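PDB 2DWC: 433aa long hypothetical phosphoribosylglycinamide formyl transferase from Pyrococcus horikoshii, which is a PurT-like protein of the ATP-grasp superfamily that binds adenosine-5'-diphosphate between two lobes of its fold. Local coordinates for residues S172-G177 with E202-F207; M119-L124 with A289-P294. All coordinates share one frame; numbering follows the deposited sequence.

The two contacts meet the same ADP from different ends, their centres about 17 Å apart, and show how an ATP-grasp fold divides nucleotide recognition. Interaction 1 is a surface contact in the small antiparallel sheet, where one pair of rings touches and the adenine is read mainly by backbone groups of 202-207. Interaction 2 is partly buried and joins helix 121-132 to strand 286-293 of the large mixed sheet; it pairs an apolar contact with a long salt bridge, and its charged groups face the phosphates. No element is common to both. Along the chain interaction 1 is nested within the loop that interaction 2 closes, and Ser172 OG packs against Arg121 NH2 at 4.1 Å.

Interaction 1 of 2, residues S172-G177 with E202-F207; sequences SYFVKG and EEHIDF. With ADP (adenosine-5'-diphosphate), chain H.
Phe174 and His204 make the whole direct contact between 172-177 and 202-207, an offset edge-to-face (T-shaped) aromatic pair with ring planes at 65° and centroids 5.3 Å apart. The phenyl rim delivers the contact: Phe174 CE1 lies 3.7 Å from His204 ND1, while CZ sits over one face of the imidazole, displaced toward its rim. Phe174 reaches this far because its CG is anti to the backbone N (chi1 -171°), which swings the ring out from strand 173-175 toward the imidazole. His160 completes the aromatic group, meeting both rings and hydrogen-bonding through NE2 to His204 ND1, a link that would restrain the rotation of the imidazole.

In the ATP-grasp fold the chain leaving a strand of the small sheet, here 199-203, passes along the adenine and continues into the other lobe, and 202-207 is that connection. Two of its hydrogen bonds use the Watson-Crick edge of the adenine, as a pairing base would. Ile205 N donates almost straight to ADP N1 at 2.8 Å (170°), and ADP N6 donates to Glu203 O at 3.0 Å. The amino group gives a second bond to Glu202 OE2 at 3.1 Å; that carboxylate is itself positioned by Ser137 and by a salt bridge from its OE1 to Lys162.

Van der Waals contacts meet the C2 and N3 side of the adenine. His204 ND1 comes within 3.4 Å of ADP C2, and ADP N3 lies near the plane of the Phe207 ring, at its edge, 3.6 Å from CE1. Phe281 stacks on Phe207, backing the ring that borders the ribose.

Interaction 2 of 2, residues M119-L124 with A289-P294; sequences MHRERL and ANEVSP. With ADP (adenosine-5'-diphosphate), chain H.
Arg121 and Leu124, on the first turn of helix 121-132, face strand 286-293 at the phosphate end of the ATP-grasp nucleotide cleft. Within the strand, Asn290 and Glu291 both lie opposite Glu279 of the neighbouring strand 274-283, a classic beta bulge. The amide of Asn290 borders the alpha phosphate, OD1 3.5 Å from ADP O2A, without a hydrogen bond assigned.

Glu291 works at both ends of its side chain. Its CB meets Leu124 CD2 at 3.8 Å, while the extended chain beyond CG carries the carboxylate toward the phosphates. There OE1 makes a long salt bridge to Arg121 NH1 (3.8 Å), and a water spans the same gap, donating to OE1 and accepting a weak bond from NH1. Arg121 in turn presents its guanidinium edge, in plane, to ADP O3B: NH2 donates a short bond of 2.6 Å at 158°, and NH1 adds a weak one. Ala163 O takes the NE hydrogen, so the group is held from behind as well, and its positive charge probably offsets part of the negative charge of the phosphates.

Val292 follows with the apolar part of the contact, backed by Leu270 of helix 253-270, while Ile117 of helix 112-118 touches Leu124. With Leu124 CG anti to the backbone N (chi1 -176°), the side chain extends toward the strand; its CD2 branch takes the Glu291 side, and Leu124 CD1 packs against Val292 CG1 at 3.6 Å.

Interaction 1 of 2, residues S172-G177 with E202-F207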
loop_
_atom_site.group_PDB
_atom_site.type_symbol
_atom_site.label_atom_id
_atom_site.label_comp_id
_atom_site.label_asym_id
_atom_site.label_seq_id
_atom_site.Cartn_x
_atom_site.Cartn_y
_atom_site.Cartn_z
ATOM N N SER B 172 19.503 -11.934 -28.046
ATOM C CA SER B 172 18.618 -12.177 -29.184
ATOM C C SER B 172 19.013 -11.352 -30.404
ATOM O O SER B 172 19.870 -10.472 -30.318
ATOM C CB SER B 172 17.168 -11.838 -28.789
ATOM O OG SER B 172 16.744 -12.676 -27.723
ATOM N N TYR B 173 18.377 -11.634 -31.538
ATOM C CA TYR B 173 18.657 -10.890 -32.750
ATOM C C TYR B 173 17.456 -10.899 -33.692
ATOM O O TYR B 173 16.688 -11.861 -33.719
ATOM C CB TYR B 173 19.868 -11.486 -33.465
ATOM C CG TYR B 173 20.594 -10.481 -34.325
ATOM C CD1 TYR B 173 21.573 -9.654 -33.780
ATOM C CD2 TYR B 173 20.276 -10.329 -35.670
ATOM C CE1 TYR B 173 22.226 -8.693 -34.557
ATOM C CE2 TYR B 173 20.916 -9.369 -36.462
ATOM C CZ TYR B 173 21.892 -8.554 -35.896
ATOM O OH TYR B 173 22.518 -7.588 -36.659
ATOM N N PHE B 174 17.276 -9.817 -34.444
ATOM C CA PHE B 174 16.193 -9.761 -35.407
ATOM C C PHE B 174 16.841 -9.971 -36.770
ATOM O O PHE B 174 17.392 -9.038 -37.358
ATOM C CB PHE B 174 15.488 -8.412 -35.373
ATOM C CG PHE B 174 14.234 -8.371 -36.197
ATOM C CD1 PHE B 174 13.246 -9.332 -36.017
ATOM C CD2 PHE B 174 14.021 -7.355 -37.130
ATOM C CE1 PHE B 174 12.053 -9.290 -36.743
ATOM C CE2 PHE B 174 12.829 -7.300 -37.866
ATOM C CZ PHE B 174 11.840 -8.274 -37.667
ATOM N N VAL B 175 16.782 -11.204 -37.263
ATOM C CA VAL B 175 17.389 -11.569 -38.547
ATOM C C VAL B 175 16.500 -11.198 -39.737
ATOM O O VAL B 175 15.461 -11.813 -39.971
ATOM C CB VAL B 175 17.681 -13.091 -38.572
ATOM C CG1 VAL B 175 18.317 -13.499 -39.901
ATOM C CG2 VAL B 175 18.592 -13.448 -37.412
ATOM N N LYS B 176 16.919 -10.190 -40.497
ATOM C CA LYS B 176 16.140 -9.753 -41.645
ATOM C C LYS B 176 16.537 -10.486 -42.921
ATOM O O LYS B 176 15.769 -10.557 -43.886
ATOM C CB LYS B 176 16.292 -8.242 -41.829
ATOM C CG LYS B 176 15.621 -7.419 -40.731
ATOM C CD LYS B 176 15.692 -5.928 -41.040
ATOM C CE LYS B 176 14.810 -5.119 -40.091
ATOM N NZ LYS B 176 14.827 -3.659 -40.429
ATOM N N GLY B 177 17.739 -11.044 -42.914
ATOM C CA GLY B 177 18.212 -11.768 -44.074
ATOM C C GLY B 177 19.409 -12.624 -43.731
ATOM O O GLY B 177 19.980 -12.509 -42.640
ATOM N N GLU B 202 12.438 -18.213 -34.321
ATOM C CA GLU B 202 10.987 -18.101 -34.441
ATOM C C GLU B 202 10.511 -17.216 -35.579
ATOM O O GLU B 202 11.151 -16.218 -35.900
ATOM C CB GLU B 202 10.386 -17.491 -33.155
ATOM C CG GLU B 202 10.772 -18.189 -31.867
ATOM C CD GLU B 202 10.154 -17.500 -30.635
ATOM O OE1 GLU B 202 10.605 -17.771 -29.510
ATOM O OE2 GLU B 202 9.217 -16.692 -30.810
ATOM N N GLU B 203 9.340 -17.543 -36.124
ATOM C CA GLU B 203 8.768 -16.686 -37.159
ATOM C C GLU B 203 8.343 -15.352 -36.524
ATOM O O GLU B 203 8.002 -15.293 -35.331
ATOM C CB GLU B 203 7.542 -17.338 -37.793
ATOM C CG GLU B 203 6.502 -17.738 -36.804
ATOM C CD GLU B 203 5.119 -17.818 -37.405
ATOM O OE1 GLU B 203 4.280 -18.513 -36.818
ATOM O OE2 GLU B 203 4.861 -17.185 -38.454
ATOM N N HIS B 204 8.367 -14.279 -37.310
ATOM C CA HIS B 204 7.964 -12.978 -36.802
ATOM C C HIS B 204 6.449 -12.871 -36.768
ATOM O O HIS B 204 5.781 -13.096 -37.778
ATOM C CB HIS B 204 8.524 -11.853 -37.672
ATOM C CG HIS B 204 8.092 -10.488 -37.233
ATOM N ND1 HIS B 204 8.521 -9.917 -36.054
ATOM C CD2 HIS B 204 7.253 -9.590 -37.803
ATOM C CE1 HIS B 204 7.966 -8.725 -35.915
ATOM N NE2 HIS B 204 7.192 -8.503 -36.963
ATOM N N ILE B 205 5.895 -12.546 -35.604
ATOM C CA ILE B 205 4.452 -12.395 -35.482
ATOM C C ILE B 205 4.109 -10.914 -35.602
ATOM O O ILE B 205 4.668 -10.071 -34.893
ATOM C CB ILE B 205 3.925 -12.918 -34.121
ATOM C CG1 ILE B 205 4.242 -14.412 -33.965
ATOM C CG2 ILE B 205 2.416 -12.730 -34.045
ATOM C CD1 ILE B 205 3.676 -15.269 -35.098
ATOM N N ASP B 206 3.232 -10.585 -36.542
ATOM C CA ASP B 206 2.825 -9.196 -36.701
ATOM C C ASP B 206 1.606 -9.069 -35.796
ATOM O O ASP B 206 0.493 -9.427 -36.183
ATOM C CB ASP B 206 2.437 -8.902 -38.156
ATOM C CG ASP B 206 2.195 -7.417 -38.405
ATOM O OD1 ASP B 206 1.540 -7.098 -39.418
ATOM O OD2 ASP B 206 2.665 -6.572 -37.598
ATOM N N PHE B 207 1.820 -8.596 -34.574
ATOM C CA PHE B 207 0.707 -8.461 -33.644
ATOM C C PHE B 207 0.359 -6.999 -33.381
ATOM O O PHE B 207 1.154 -6.092 -33.642
ATOM C CB PHE B 207 1.031 -9.183 -32.318
ATOM C CG PHE B 207 2.283 -8.701 -31.658
ATOM C CD1 PHE B 207 3.454 -9.449 -31.738
ATOM C CD2 PHE B 207 2.310 -7.491 -30.975
ATOM C CE1 PHE B 207 4.631 -9.000 -31.151
ATOM C CE2 PHE B 207 3.483 -7.020 -30.379
ATOM C CZ PHE B 207 4.653 -7.778 -30.465
HETATM P PB ADP H . 12.606 -11.779 -23.255
HETATM O O1B ADP H . 12.160 -12.161 -21.896
HETATM O O2B ADP H . 12.584 -10.252 -23.769
HETATM O O3B ADP H . 13.595 -12.709 -24.118
HETATM P PA ADP H . 11.343 -12.443 -25.670
HETATM O O1A ADP H . 12.726 -12.480 -26.195
HETATM O O2A ADP H . 10.586 -13.839 -25.925
HETATM O O3A ADP H . 11.288 -12.196 -24.080
HETATM O "O5'" ADP H . 10.467 -11.287 -26.362
HETATM C "C5'" ADP H . 10.882 -9.921 -26.284
HETATM C "C4'" ADP H . 10.100 -9.111 -27.316
HETATM O "O4'" ADP H . 10.552 -9.357 -28.658
HETATM C "C3'" ADP H . 8.640 -9.560 -27.307
HETATM O "O3'" ADP H . 7.960 -8.916 -26.225
HETATM C "C2'" ADP H . 8.221 -8.932 -28.634
HETATM O "O2'" ADP H . 8.206 -7.508 -28.500
HETATM C "C1'" ADP H . 9.396 -9.353 -29.517
HETATM N N9 ADP H . 9.215 -10.734 -30.022
HETATM C C8 ADP H . 9.711 -11.844 -29.485
HETATM N N7 ADP H . 9.358 -12.894 -30.229
HETATM C C5 ADP H . 8.638 -12.446 -31.246
HETATM C C6 ADP H . 7.996 -13.052 -32.325
HETATM N N6 ADP H . 8.089 -14.364 -32.513
HETATM N N1 ADP H . 7.314 -12.283 -33.185
HETATM C C2 ADP H . 7.246 -10.973 -33.031
HETATM N N3 ADP H . 7.846 -10.365 -32.020
HETATM C C4 ADP H . 8.541 -11.067 -31.119
#

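Interaction 2 of 2, residues M119-L124 with A289-P294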
loop_
_atom_site.group_PDB
_atom_site.type_symbol
_atom_site.label_atom_id
_atom_site.label_comp_id
_atom_site.label_asym_id
_atom_site.label_seq_id
_atom_site.Cartn_x
_atom_site.Cartn_y
_atom_site.Cartn_z
ATOM N N MET B 119 13.093 -20.794 -17.176
ATOM C CA MET B 119 14.350 -20.137 -17.456
ATOM C C MET B 119 15.115 -20.697 -18.655
ATOM O O MET B 119 16.184 -20.204 -18.990
ATOM C CB MET B 119 15.216 -20.172 -16.204
ATOM C CG MET B 119 15.557 -21.539 -15.726
ATOM S SD MET B 119 16.990 -22.084 -16.643
ATOM C CE MET B 119 18.250 -20.858 -16.032
ATOM N N HIS B 120 14.543 -21.709 -19.299
ATOM C CA HIS B 120 15.172 -22.365 -20.455
ATOM C C HIS B 120 14.175 -22.291 -21.618
ATOM O O HIS B 120 13.130 -22.949 -21.584
ATOM C CB HIS B 120 15.467 -23.812 -20.084
ATOM C CG HIS B 120 16.390 -24.509 -21.036
ATOM N ND1 HIS B 120 15.998 -24.914 -22.298
ATOM C CD2 HIS B 120 17.680 -24.898 -20.900
ATOM C CE1 HIS B 120 17.005 -25.530 -22.892
ATOM N NE2 HIS B 120 18.039 -25.535 -22.065
ATOM N N ARG B 121 14.513 -21.531 -22.657
ATOM C CA ARG B 121 13.572 -21.343 -23.753
ATOM C C ARG B 121 13.081 -22.621 -24.423
ATOM O O ARG B 121 11.942 -22.671 -24.897
ATOM C CB ARG B 121 14.131 -20.380 -24.807
ATOM C CG ARG B 121 14.449 -18.986 -24.297
ATOM C CD ARG B 121 14.667 -18.102 -25.483
ATOM N NE ARG B 121 15.266 -16.831 -25.128
ATOM C CZ ARG B 121 14.590 -15.767 -24.713
ATOM N NH1 ARG B 121 13.268 -15.812 -24.590
ATOM N NH2 ARG B 121 15.248 -14.643 -24.457
ATOM N N GLU B 122 13.912 -23.662 -24.450
ATOM C CA GLU B 122 13.488 -24.917 -25.069
ATOM C C GLU B 122 12.550 -25.705 -24.149
ATOM O O GLU B 122 11.518 -26.208 -24.569
ATOM C CB GLU B 122 14.701 -25.785 -25.437
ATOM C CG GLU B 122 14.258 -27.099 -26.071
ATOM C CD GLU B 122 15.419 -27.924 -26.597
ATOM O OE1 GLU B 122 15.158 -28.937 -27.274
ATOM O OE2 GLU B 122 16.574 -27.557 -26.326
ATOM N N ARG B 123 12.905 -25.817 -22.871
ATOM C CA ARG B 123 12.026 -26.528 -21.967
ATOM C C ARG B 123 10.653 -25.824 -21.929
ATOM O O ARG B 123 9.612 -26.467 -21.908
ATOM C CB ARG B 123 12.631 -26.582 -20.556
ATOM C CG ARG B 123 13.945 -27.372 -20.463
ATOM C CD ARG B 123 14.319 -27.685 -19.001
ATOM N NE ARG B 123 14.804 -26.519 -18.253
ATOM C CZ ARG B 123 16.085 -26.298 -17.950
ATOM N NH1 ARG B 123 17.016 -27.166 -18.334
ATOM N NH2 ARG B 123 16.441 -25.218 -17.256
ATOM N N LEU B 124 10.670 -24.501 -21.939
ATOM C CA LEU B 124 9.427 -23.737 -21.876
ATOM C C LEU B 124 8.585 -23.899 -23.139
ATOM O O LEU B 124 7.400 -24.216 -23.069
ATOM C CB LEU B 124 9.729 -22.259 -21.672
ATOM C CG LEU B 124 8.487 -21.388 -21.488
ATOM C CD1 LEU B 124 7.624 -21.973 -20.358
ATOM C CD2 LEU B 124 8.928 -19.954 -21.192
ATOM N N ALA B 289 0.812 -17.764 -27.668
ATOM C CA ALA B 289 1.507 -17.777 -26.374
ATOM C C ALA B 289 2.965 -17.542 -26.654
ATOM O O ALA B 289 3.539 -18.173 -27.544
ATOM C CB ALA B 289 1.340 -19.125 -25.646
ATOM N N ASN B 290 3.594 -16.657 -25.881
ATOM C CA ASN B 290 4.982 -16.350 -26.120
ATOM C C ASN B 290 5.836 -17.012 -25.056
ATOM O O ASN B 290 6.619 -17.895 -25.353
ATOM C CB ASN B 290 5.172 -14.833 -26.146
ATOM C CG ASN B 290 6.629 -14.423 -26.195
ATOM O OD1 ASN B 290 7.471 -15.150 -26.707
ATOM N ND2 ASN B 290 6.922 -13.224 -25.683
ATOM N N GLU B 291 5.685 -16.589 -23.805
ATOM C CA GLU B 291 6.471 -17.218 -22.747
ATOM C C GLU B 291 5.725 -16.978 -21.429
ATOM O O GLU B 291 4.615 -16.493 -21.439
ATOM C CB GLU B 291 7.865 -16.600 -22.711
ATOM C CG GLU B 291 7.870 -15.128 -22.338
ATOM C CD GLU B 291 9.247 -14.507 -22.475
ATOM O OE1 GLU B 291 10.238 -15.263 -22.440
ATOM O OE2 GLU B 291 9.340 -13.268 -22.597
ATOM N N VAL B 292 6.309 -17.342 -20.298
ATOM C CA VAL B 292 5.594 -17.126 -19.040
ATOM C C VAL B 292 6.577 -16.945 -17.883
ATOM O O VAL B 292 7.634 -17.580 -17.851
ATOM C CB VAL B 292 4.621 -18.321 -18.763
ATOM C CG1 VAL B 292 5.323 -19.603 -19.007
ATOM C CG2 VAL B 292 4.103 -18.299 -17.308
ATOM N N SER B 293 6.249 -16.043 -16.971
ATOM C CA SER B 293 7.100 -15.862 -15.787
ATOM C C SER B 293 6.275 -16.447 -14.647
ATOM O O SER B 293 5.129 -16.059 -14.440
ATOM C CB SER B 293 7.382 -14.385 -15.526
ATOM O OG SER B 293 8.425 -14.308 -14.583
ATOM N N PRO B 294 6.839 -17.415 -13.891
ATOM C CA PRO B 294 6.087 -18.029 -12.796
ATOM C C PRO B 294 6.129 -17.223 -11.493
ATOM O O PRO B 294 6.411 -17.774 -10.427
ATOM C CB PRO B 294 6.751 -19.400 -12.678
ATOM C CG PRO B 294 8.194 -19.051 -12.893
ATOM C CD PRO B 294 8.166 -18.050 -14.034
HETATM P PB ADP H . 12.606 -11.779 -23.255
HETATM O O1B ADP H . 12.160 -12.161 -21.896
HETATM O O2B ADP H . 12.584 -10.252 -23.769
HETATM O O3B ADP H . 13.595 -12.709 -24.118
HETATM P PA ADP H . 11.343 -12.443 -25.670
HETATM O O1A ADP H . 12.726 -12.480 -26.195
HETATM O O2A ADP H . 10.586 -13.839 -25.925
HETATM O O3A ADP H . 11.288 -12.196 -24.080
HETATM O "O5'" ADP H . 10.467 -11.287 -26.362
HETATM C "C5'" ADP H . 10.882 -9.921 -26.284
HETATM C "C4'" ADP H . 10.100 -9.111 -27.316
HETATM O "O4'" ADP H . 10.552 -9.357 -28.658
HETATM C "C3'" ADP H . 8.640 -9.560 -27.307
HETATM O "O3'" ADP H . 7.960 -8.916 -26.225
HETATM C "C2'" ADP H . 8.221 -8.932 -28.634
HETATM O "O2'" ADP H . 8.206 -7.508 -28.500
HETATM C "C1'" ADP H . 9.396 -9.353 -29.517
HETATM N N9 ADP H . 9.215 -10.734 -30.022
HETATM C C8 ADP H . 9.711 -11.844 -29.485
HETATM N N7 ADP H . 9.358 -12.894 -30.229
HETATM C C5 ADP H . 8.638 -12.446 -31.246
HETATM C C6 ADP H . 7.996 -13.052 -32.325
HETATM N N6 ADP H . 8.089 -14.364 -32.513
HETATM N N1 ADP H . 7.314 -12.283 -33.185
HETATM C C2 ADP H . 7.246 -10.973 -33.031
HETATM N N3 ADP H . 7.846 -10.365 -32.020
HETATM C C4 ADP H . 8.541 -11.067 -31.119
HETATM O O HOH W 1 11.286 -17.866 -23.643
#